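Putative uronate isomerase (Thermotoga maritima, PDB 4NAR) is of unproven function but may act as a lactate racemase or a related isomerase. Local coordinates at residues A171-V176 against D344-V349. Sequence-based numbering, arbitrary orientation.
With SO4 (sulfate ion), chain B.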
loop_
_atom_site.group_PDB
_atom_site.type_symbol
_atom_site.label_atom_id
_atom_site.label_comp_id
_atom_site.label_asym_id
_atom_site.label_seq_id
_atom_site.Cartn_x
_atom_site.Cartn_y
_atom_site.Cartn_z
ATOM N N ALA A 171 0.218 -12.127 -1.585
ATOM C CA ALA A 171 -0.387 -13.045 -0.632
ATOM C C ALA A 171 -1.849 -13.312 -1.021
ATOM O O ALA A 171 -2.215 -13.341 -2.222
ATOM C CB ALA A 171 -0.285 -12.476 0.783
ATOM N N SER A 172 -2.689 -13.486 -0.007
ATOM C CA SER A 172 -4.088 -13.747 -0.253
ATOM C C SER A 172 -4.960 -13.368 0.932
ATOM O O SER A 172 -4.486 -12.825 1.942
ATOM C CB SER A 172 -4.301 -15.213 -0.651
ATOM O OG SER A 172 -3.634 -16.097 0.237
ATOM N N THR A 173 -6.231 -13.723 0.797
ATOM C CA THR A 173 -7.320 -13.174 1.580
ATOM C C THR A 173 -7.203 -13.285 3.096
ATOM O O THR A 173 -7.383 -12.291 3.802
ATOM C CB THR A 173 -8.635 -13.818 1.132
ATOM O OG1 THR A 173 -8.879 -13.420 -0.219
ATOM C CG2 THR A 173 -9.789 -13.358 1.998
ATOM N N GLU A 174 -6.925 -14.486 3.592
ATOM C CA GLU A 174 -7.041 -14.728 5.025
ATOM C C GLU A 174 -6.068 -13.876 5.821
ATOM O O GLU A 174 -6.491 -13.139 6.723
ATOM C CB GLU A 174 -6.865 -16.206 5.384
ATOM C CG GLU A 174 -7.767 -17.153 4.622
ATOM C CD GLU A 174 -7.100 -17.659 3.342
ATOM O OE1 GLU A 174 -6.391 -16.856 2.655
ATOM O OE2 GLU A 174 -7.282 -18.865 3.030
ATOM N N VAL A 175 -4.778 -13.961 5.488
ATOM C CA VAL A 175 -3.786 -13.230 6.260
ATOM C C VAL A 175 -3.933 -11.709 6.076
ATOM O O VAL A 175 -3.704 -10.928 7.015
ATOM C CB VAL A 175 -2.341 -13.714 5.937
ATOM C CG1 VAL A 175 -1.996 -13.475 4.440
ATOM C CG2 VAL A 175 -1.317 -13.069 6.880
ATOM N N VAL A 176 -4.348 -11.293 4.881
ATOM C CA VAL A 176 -4.496 -9.873 4.576
ATOM C C VAL A 176 -5.719 -9.266 5.302
ATOM O O VAL A 176 -5.659 -8.136 5.820
ATOM C CB VAL A 176 -4.529 -9.641 3.042
ATOM C CG1 VAL A 176 -4.954 -8.195 2.699
ATOM C CG2 VAL A 176 -3.144 -10.007 2.415
ATOM N N ASP A 344 -20.094 -12.888 8.399
ATOM C CA ASP A 344 -19.334 -13.337 7.233
ATOM C C ASP A 344 -18.759 -12.196 6.369
ATOM O O ASP A 344 -17.990 -12.452 5.433
ATOM C CB ASP A 344 -20.213 -14.224 6.355
ATOM C CG ASP A 344 -21.459 -13.496 5.858
ATOM O OD1 ASP A 344 -21.891 -12.514 6.520
ATOM O OD2 ASP A 344 -22.018 -13.907 4.814
ATOM N N PHE A 345 -19.127 -10.948 6.664
ATOM C CA PHE A 345 -18.730 -9.821 5.818
ATOM C C PHE A 345 -17.214 -9.660 5.811
ATOM O O PHE A 345 -16.556 -9.817 6.853
ATOM C CB PHE A 345 -19.398 -8.527 6.286
ATOM C CG PHE A 345 -19.257 -7.384 5.319
ATOM C CD1 PHE A 345 -18.256 -6.427 5.489
ATOM C CD2 PHE A 345 -20.131 -7.259 4.237
ATOM C CE1 PHE A 345 -18.132 -5.360 4.595
ATOM C CE2 PHE A 345 -20.015 -6.192 3.338
ATOM C CZ PHE A 345 -19.012 -5.248 3.513
ATOM N N ASN A 346 -16.671 -9.363 4.632
ATOM C CA ASN A 346 -15.229 -9.283 4.438
ATOM C C ASN A 346 -14.556 -8.166 5.258
ATOM O O ASN A 346 -14.876 -6.985 5.097
ATOM C CB ASN A 346 -14.902 -9.097 2.956
ATOM C CG ASN A 346 -13.409 -9.029 2.703
ATOM O OD1 ASN A 346 -12.792 -7.956 2.806
ATOM N ND2 ASN A 346 -12.810 -10.182 2.390
ATOM N N LYS A 347 -13.589 -8.540 6.095
ATOM C CA LYS A 347 -12.977 -7.597 7.023
ATOM C C LYS A 347 -12.023 -6.572 6.399
ATOM O O LYS A 347 -11.761 -5.515 7.002
ATOM C CB LYS A 347 -12.306 -8.355 8.171
ATOM C CG LYS A 347 -13.320 -8.879 9.182
ATOM C CD LYS A 347 -12.679 -9.766 10.227
ATOM C CE LYS A 347 -13.743 -10.391 11.127
ATOM N NZ LYS A 347 -13.989 -9.531 12.306
ATOM N N ASN A 348 -11.517 -6.875 5.203
ATOM C CA ASN A 348 -10.659 -5.949 4.467
ATOM C C ASN A 348 -11.506 -4.746 4.019
ATOM O O ASN A 348 -11.175 -3.589 4.322
ATOM C CB ASN A 348 -9.994 -6.662 3.269
ATOM C CG ASN A 348 -8.803 -5.881 2.678
ATOM O OD1 ASN A 348 -8.591 -4.686 2.962
ATOM N ND2 ASN A 348 -8.027 -6.563 1.838
ATOM N N VAL A 349 -12.602 -5.027 3.318
ATOM C CA VAL A 349 -13.617 -4.014 3.018
ATOM C C VAL A 349 -14.102 -3.280 4.285
ATOM O O VAL A 349 -14.230 -2.044 4.292
ATOM C CB VAL A 349 -14.837 -4.641 2.308
ATOM C CG1 VAL A 349 -15.967 -3.609 2.141
ATOM C CG2 VAL A 349 -14.424 -5.237 0.964
HETATM S S SO4 B . -4.757 -4.338 -0.282
HETATM O O1 SO4 B . -4.013 -4.686 0.941
HETATM O O2 SO4 B . -3.995 -4.794 -1.456
HETATM O O3 SO4 B . -6.081 -4.974 -0.239
HETATM O O4 SO4 B . -4.931 -2.871 -0.349
#
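Asn346 OD1 is gripped by two backbone N-H groups, while the ND2 of the same amide approaches CG2 of Thr173 at 4.4 Å, a loose contact. OD1 accepts from Val349 N at 3.0 Å, in the carbonyl plane and nearly straight at 164°, and from Asn348 N in a weak, bent bond of 2.9 Å. Asn346 is thus the N-cap of helix 347-357, and the short amide of an asparagine is suited to folding back over these first-turn N-H groups.

With its CG anti to the backbone N (chi1 -164°), Asn348 reaches off this helix toward the start of helix 173-186. Its ND2 donates to sulfate O3 over a long 3.3 Å, at a fairly straight N-H...O angle of 156°. CG1 of Val176, set anti to its own backbone N, lies 3.6 Å from ND2, raised well above the amide plane and roughly at right angles to the direction of O3. A branched residue suits this place: the methyl neither donates nor accepts, hence does not compete for the N-H, and Phe101 and Pro168 pack on the same side chain. The sulfate, probably from the crystallisation liquor, is also hydrogen-bonded to Thr72 OG1, Trp283 NE1 and His180 NE2, the last on the helix of Val176. Were Asn348 replaced by an alanine, sulfate O3 would probably lose this donor and the Val176 methyl its amide neighbour.

Helix 173-186 belongs to the N-terminal lactate racemase family region, whereas 347-357 comes between strands 302-308 and 373-379 of the five-stranded parallel sheet; the two parts of the molecule meet here through sparse van der Waals packing. The chemistry is consistent with a pocket that can hold an anion, the cap helping to order the turn that carries Asn348.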